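Side-chain contact in glucosamine 6-phosphate N-acetyltransferase (Arabidopsis thaliana, PDB 3T90), which transfers the acetyl group of acetyl-CoA to D-glucosamine 6-phosphate, a step in making UDP-N-acetylglucosamine: residues A[40-43]-A[44-47]. Sequence-based numbering, arbitrary orientation. Where two conformers were deposited one is given.
Sequences RFEE and IRSY
Arg45 lays one face of its guanidinium against the ring edge of Phe41: CE2 of Phe41 stands over the centre of the group, 3.6 Å from Arg45 CZ, and the two planes are nearly perpendicular at 86°. A bend at chi3 (-102°) turns the arginine end this way after an extended start. Glu42, running alongside Arg45, is modelled as a salt bridge from OE2 to NH1 of Arg45, but the separation is implausibly short and Glu42 has two conformers, so the pairing is doubtful in detail. On another side of the helix, Ile44 CD1 packs on Arg40 CD at 3.7 Å. Bends at chi2 and chi3 (both 46°) curl Arg40 so that CD meets Ile44 and the head group swings to Glu43. There OE1 of Glu43 accepts two hydrogen bonds of a salt bridge, from NE of Arg40 (2.8 Å) and NH2 of Arg40 (3.1 Å), side-on and in the guanidinium plane. Replacing Arg40 with an alanine would probably leave Glu43 without this two-nitrogen grip and Lys75 O of the second subunit without its NH1 donor. Backbone bonds hold these positions, among them Ile44 N to Arg40 O at 3.0 Å. Further along, Ser46 OG donates to Glu43 O over 2.7 Å, and the Tyr47 ring presents its edge to the same oxygen. Arg40 NH1 bonds Lys75 O and Tyr47 meets Tyr47 of the second subunit, so this part of the GNAT-fold enzyme lies at the homodimer interface.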
loop_
_atom_site.group_PDB
_atom_site.type_symbol
_atom_site.label_atom_id
_atom_site.label_comp_id
_atom_site.label_asym_id
_atom_site.label_seq_id
_atom_site.Cartn_x
_atom_site.Cartn_y
_atom_site.Cartn_z
ATOM N N ARG A 40 5.374 8.764 15.995
ATOM C CA ARG A 40 5.094 8.001 14.781
ATOM C C ARG A 40 5.909 6.715 14.784
ATOM O O ARG A 40 5.420 5.671 14.338
ATOM C CB ARG A 40 5.442 8.929 13.586
ATOM C CG ARG A 40 5.299 8.235 12.121
ATOM C CD ARG A 40 4.009 7.436 11.914
ATOM N NE ARG A 40 2.821 8.157 12.366
ATOM C CZ ARG A 40 2.095 8.899 11.557
ATOM N NH1 ARG A 40 2.462 9.146 10.267
ATOM N NH2 ARG A 40 0.947 9.353 12.011
ATOM N N PHE A 41 7.128 6.717 15.363
ATOM C CA PHE A 41 7.888 5.457 15.528
ATOM C C PHE A 41 7.088 4.465 16.341
ATOM O O PHE A 41 6.967 3.294 15.949
ATOM C CB PHE A 41 9.237 5.784 16.242
ATOM C CG PHE A 41 10.108 4.545 16.439
ATOM C CD1 PHE A 41 11.050 4.195 15.455
ATOM C CD2 PHE A 41 9.968 3.689 17.516
ATOM C CE1 PHE A 41 11.768 3.058 15.532
ATOM C CE2 PHE A 41 10.760 2.510 17.625
ATOM C CZ PHE A 41 11.650 2.213 16.613
ATOM N N GLU A 42 6.459 4.901 17.443
ATOM C CA GLU A 42 5.745 3.898 18.222
ATOM C C GLU A 42 4.460 3.453 17.533
ATOM O O GLU A 42 4.091 2.213 17.694
ATOM C CB GLU A 42 5.540 4.383 19.666
ATOM C CG GLU A 42 6.842 4.516 20.439
ATOM C CD GLU A 42 7.551 3.191 20.747
ATOM O OE1 GLU A 42 6.907 2.122 20.775
ATOM O OE2 GLU A 42 8.743 3.226 20.999
ATOM N N GLU A 43 3.799 4.327 16.773
ATOM C CA GLU A 43 2.578 3.933 16.035
ATOM C C GLU A 43 2.924 2.924 14.987
ATOM O O GLU A 43 2.132 2.002 14.813
ATOM C CB GLU A 43 1.951 5.045 15.259
ATOM C CG GLU A 43 1.284 6.076 16.159
ATOM C CD GLU A 43 0.629 7.162 15.356
ATOM O OE1 GLU A 43 1.318 7.904 14.678
ATOM O OE2 GLU A 43 -0.607 7.309 15.413
ATOM N N ILE A 44 4.087 3.025 14.323
ATOM C CA ILE A 44 4.493 2.024 13.327
ATOM C C ILE A 44 4.965 0.768 14.007
ATOM O O ILE A 44 4.613 -0.351 13.561
ATOM C CB ILE A 44 5.550 2.636 12.374
ATOM C CG1 ILE A 44 4.865 3.653 11.441
ATOM C CG2 ILE A 44 6.238 1.470 11.498
ATOM C CD1 ILE A 44 5.889 4.512 10.644
ATOM N N ARG A 45 5.691 0.882 15.134
ATOM C CA ARG A 45 6.197 -0.299 15.865
ATOM C C ARG A 45 4.994 -1.170 16.306
ATOM O O ARG A 45 5.135 -2.427 16.421
ATOM C CB ARG A 45 6.937 0.138 17.166
ATOM C CG ARG A 45 7.278 -1.078 18.099
ATOM C CD ARG A 45 7.877 -0.647 19.496
ATOM N NE ARG A 45 9.337 -0.829 19.525
ATOM C CZ ARG A 45 10.207 -0.030 20.163
ATOM N NH1 ARG A 45 9.790 1.035 20.872
ATOM N NH2 ARG A 45 11.521 -0.284 20.073
ATOM N N SER A 46 3.834 -0.530 16.533
ATOM C CA SER A 46 2.667 -1.219 17.048
ATOM C C SER A 46 2.192 -2.262 16.063
ATOM O O SER A 46 1.552 -3.236 16.476
ATOM C CB SER A 46 1.540 -0.214 17.462
ATOM O OG SER A 46 0.778 0.207 16.374
ATOM N N TYR A 47 2.560 -2.144 14.781
ATOM C CA TYR A 47 2.104 -3.099 13.747
ATOM C C TYR A 47 2.980 -4.288 13.676
ATOM O O TYR A 47 2.689 -5.212 12.856
ATOM C CB TYR A 47 2.156 -2.455 12.360
ATOM C CG TYR A 47 1.017 -1.531 12.107
ATOM C CD1 TYR A 47 -0.006 -1.880 11.220
ATOM C CD2 TYR A 47 0.955 -0.292 12.761
ATOM C CE1 TYR A 47 -1.078 -1.009 10.989
ATOM C CE2 TYR A 47 -0.094 0.586 12.546
ATOM C CZ TYR A 47 -1.127 0.223 11.668
ATOM O OH TYR A 47 -2.190 1.109 11.450
#